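PDB 2CGQ: ACYL carrier protein ACPA from Mycobacterium tuberculosis, which probably carries acyl groups as thioesters on a phosphopantetheine arm, as acyl carrier proteins do. Local coordinates for residues Arg43-Asn48 / Asp53-Asp58. Numbering follows the deposited sequence.
Sequences RGITAN and DDLGFD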
ATOM      1  N   ARG A  43       0.302 -13.468   5.837  1.00 32.25           N
ATOM      2  CA  ARG A  43       1.597 -13.626   5.212  1.00 32.70           C
ATOM      3  C   ARG A  43       2.473 -12.412   5.452  1.00 31.37           C
ATOM      4  O   ARG A  43       1.986 -11.275   5.515  1.00 30.88           O
ATOM      5  CB  ARG A  43       1.450 -13.878   3.714  1.00 32.85           C
ATOM      6  CG  ARG A  43       0.970 -12.750   2.915  1.00 38.36           C
ATOM      7  CD  ARG A  43       0.707 -13.193   1.447  1.00 38.94           C
ATOM      8  NE  ARG A  43       1.965 -13.486   0.738  1.00 42.05           N
ATOM      9  CZ  ARG A  43       2.026 -13.785  -0.567  1.00 42.19           C
ATOM     10  NH1 ARG A  43       3.197 -14.008  -1.149  1.00 43.11           N
ATOM     11  NH2 ARG A  43       0.917 -13.830  -1.301  1.00 45.44           N
ATOM     12  N   GLY A  44       3.771 -12.649   5.562  1.00 29.56           N
ATOM     13  CA  GLY A  44       4.716 -11.567   5.698  1.00 28.83           C
ATOM     14  C   GLY A  44       4.740 -10.662   4.466  1.00 28.36           C
ATOM     15  O   GLY A  44       4.636 -11.121   3.313  1.00 28.06           O
ATOM     16  N   ILE A  45       4.882  -9.363   4.716  1.00 26.70           N
ATOM     17  CA  ILE A  45       4.908  -8.344   3.648  1.00 26.39           C
ATOM     18  C   ILE A  45       6.290  -7.734   3.544  1.00 25.54           C
ATOM     19  O   ILE A  45       6.814  -7.284   4.543  1.00 25.76           O
ATOM     20  CB  ILE A  45       3.881  -7.201   3.960  1.00 25.84           C
ATOM     21  CG1 ILE A  45       2.461  -7.769   4.191  1.00 27.67           C
ATOM     22  CG2 ILE A  45       3.870  -6.186   2.860  1.00 25.28           C
ATOM     23  CD1 ILE A  45       1.875  -8.599   3.050  1.00 29.76           C
ATOM     24  N   THR A  46       6.875  -7.700   2.350  1.00 24.48           N
ATOM     25  CA  THR A  46       8.214  -7.147   2.150  1.00 25.00           C
ATOM     26  C   THR A  46       8.248  -6.198   0.975  1.00 23.12           C
ATOM     27  O   THR A  46       7.449  -6.318   0.058  1.00 24.51           O
ATOM     28  CB  THR A  46       9.256  -8.291   1.945  1.00 24.76           C
ATOM     29  OG1 THR A  46       8.843  -9.149   0.850  1.00 25.74           O
ATOM     30  CG2 THR A  46       9.356  -9.086   3.232  1.00 27.20           C
ATOM     31  N   ALA A  47       9.199  -5.251   1.003  1.00 24.07           N
ATOM     32  CA  ALA A  47       9.238  -4.174   0.076  1.00 23.60           C
ATOM     33  C   ALA A  47       9.388  -4.567  -1.387  1.00 24.21           C
ATOM     34  O   ALA A  47       8.977  -3.828  -2.245  1.00 24.96           O
ATOM     35  CB  ALA A  47      10.316  -3.198   0.471  1.00 24.87           C
ATOM     36  N   ASN A  48       9.961  -5.752  -1.662  1.00 23.99           N
ATOM     37  CA  ASN A  48      10.118  -6.264  -3.040  1.00 23.08           C
ATOM     38  C   ASN A  48       8.861  -6.854  -3.666  1.00 23.98           C
ATOM     39  O   ASN A  48       8.805  -7.037  -4.900  1.00 24.77           O
ATOM     40  CB  ASN A  48      11.229  -7.325  -3.051  1.00 22.31           C
ATOM     41  CG  ASN A  48      10.842  -8.506  -2.257  1.00 26.27           C
ATOM     42  OD1 ASN A  48      10.480  -8.366  -1.080  1.00 26.33           O
ATOM     43  ND2 ASN A  48      10.873  -9.692  -2.881  1.00 23.12           N
ATOM     44  N   ASP A  53       1.241  -9.163  -8.840  1.00 27.57           N
ATOM     45  CA  ASP A  53       1.769 -10.494  -9.168  1.00 28.49           C
ATOM     46  C   ASP A  53       2.039 -11.357  -7.955  1.00 28.58           C
ATOM     47  O   ASP A  53       1.814 -12.579  -7.986  1.00 28.60           O
ATOM     48  CB  ASP A  53       3.069 -10.430  -9.947  1.00 28.78           C
ATOM     49  CG  ASP A  53       3.013  -9.550 -11.185  1.00 33.94           C
ATOM     50  OD1 ASP A  53       2.045  -8.758 -11.367  1.00 35.72           O
ATOM     51  OD2 ASP A  53       4.047  -9.584 -11.922  1.00 36.07           O
ATOM     52  N   ASP A  54       2.531 -10.743  -6.880  1.00 27.38           N
ATOM     53  CA  ASP A  54       2.885 -11.473  -5.659  1.00 27.93           C
ATOM     54  C   ASP A  54       1.795 -11.561  -4.602  1.00 27.95           C
ATOM     55  O   ASP A  54       1.632 -12.610  -3.986  1.00 27.53           O
ATOM     56  CB  ASP A  54       4.167 -10.898  -5.029  1.00 27.84           C
ATOM     57  CG  ASP A  54       5.399 -11.093  -5.919  1.00 28.69           C
ATOM     58  OD1 ASP A  54       5.528 -12.160  -6.571  1.00 29.83           O
ATOM     59  OD2 ASP A  54       6.273 -10.206  -5.957  1.00 27.84           O
ATOM     60  N   LEU A  55       1.084 -10.456  -4.369  1.00 27.26           N
ATOM     61  CA  LEU A  55       0.115 -10.357  -3.266  1.00 28.41           C
ATOM     62  C   LEU A  55      -1.346 -10.508  -3.673  1.00 28.18           C
ATOM     63  O   LEU A  55      -2.225 -10.657  -2.801  1.00 29.74           O
ATOM     64  CB  LEU A  55       0.317  -9.052  -2.508  1.00 29.17           C
ATOM     65  CG  LEU A  55       1.654  -8.951  -1.797  1.00 27.13           C
ATOM     66  CD1 LEU A  55       1.834  -7.598  -1.179  1.00 26.05           C
ATOM     67  CD2 LEU A  55       1.731 -10.005  -0.697  1.00 29.82           C
ATOM     68  N   GLY A  56      -1.583 -10.456  -4.980  1.00 28.42           N
ATOM     69  CA  GLY A  56      -2.884 -10.627  -5.587  1.00 29.33           C
ATOM     70  C   GLY A  56      -3.817  -9.435  -5.463  1.00 28.94           C
ATOM     71  O   GLY A  56      -5.054  -9.592  -5.418  1.00 28.09           O
ATOM     72  N   PHE A  57      -3.276  -8.229  -5.383  1.00 28.43           N
ATOM     73  CA  PHE A  57      -4.099  -7.038  -5.495  1.00 28.93           C
ATOM     74  C   PHE A  57      -4.769  -6.997  -6.860  1.00 29.49           C
ATOM     75  O   PHE A  57      -4.192  -7.388  -7.867  1.00 29.44           O
ATOM     76  CB  PHE A  57      -3.298  -5.730  -5.302  1.00 29.03           C
ATOM     77  CG  PHE A  57      -3.086  -5.348  -3.862  1.00 26.36           C
ATOM     78  CD1 PHE A  57      -2.058  -5.873  -3.125  1.00 29.86           C
ATOM     79  CD2 PHE A  57      -3.957  -4.477  -3.236  1.00 30.38           C
ATOM     80  CE1 PHE A  57      -1.880  -5.487  -1.806  1.00 30.16           C
ATOM     81  CE2 PHE A  57      -3.774  -4.091  -1.919  1.00 30.98           C
ATOM     82  CZ  PHE A  57      -2.811  -4.607  -1.196  1.00 27.99           C
ATOM     83  N   ASP A  58      -6.010  -6.518  -6.865  1.00 30.29           N
ATOM     84  CA  ASP A  58      -6.745  -6.225  -8.061  1.00 30.75           C
ATOM     85  C   ASP A  58      -7.107  -4.736  -8.000  1.00 31.35           C
ATOM     86  O   ASP A  58      -6.668  -4.016  -7.106  1.00 30.48           O
ATOM     87  CB  ASP A  58      -7.968  -7.166  -8.192  1.00 31.33           C
ATOM     88  CG  ASP A  58      -8.924  -7.080  -7.027  1.00 32.91           C
ATOM     89  OD1 ASP A  58      -8.793  -6.191  -6.188  1.00 28.49           O
ATOM     90  OD2 ASP A  58      -9.879  -7.897  -6.963  1.00 35.92           O
TER
HETATM   91  O   HOH W   1      -1.602 -12.019  -0.575  1.00 50.92           O
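The CD2 methyl of L55 touches both I45 and R43, where the long loop joining helices 27-39 and 59-73 of the acyl carrier protein four-helix bundle folds back on itself. This is the tightly packed side: CD2 lies 4.0 Å from CD1 of I45, and L55 and I45 both also rest on V88 of helix 88-96, while I45 reaches N32, I35 and Q36 of helix 27-39. The same methyl sits over one face of the R43 guanidinium, offset toward its rim and 3.8 Å from NE. A bend at chi3 (-70°) in the otherwise extended outer chain of R43 turns the group across L55.

Toward solvent the contact is looser and polar. NH2 of R43 gives a weak, bent hydrogen bond to the backbone O of D54 (3.0 Å, 126° at the hydrogen), the oxygen lying oblique to the guanidinium plane. The D54 carboxylate turns to the residues linking the two segments, its OD2 accepting from the backbone N of V50. Within 43-48, T46 OG1 donates to N48 OD1 at 2.6 Å. One water bridges the two segments, accepting from R43 NH2 at 3.2 Å and donating to L55 O at 2.7 Å.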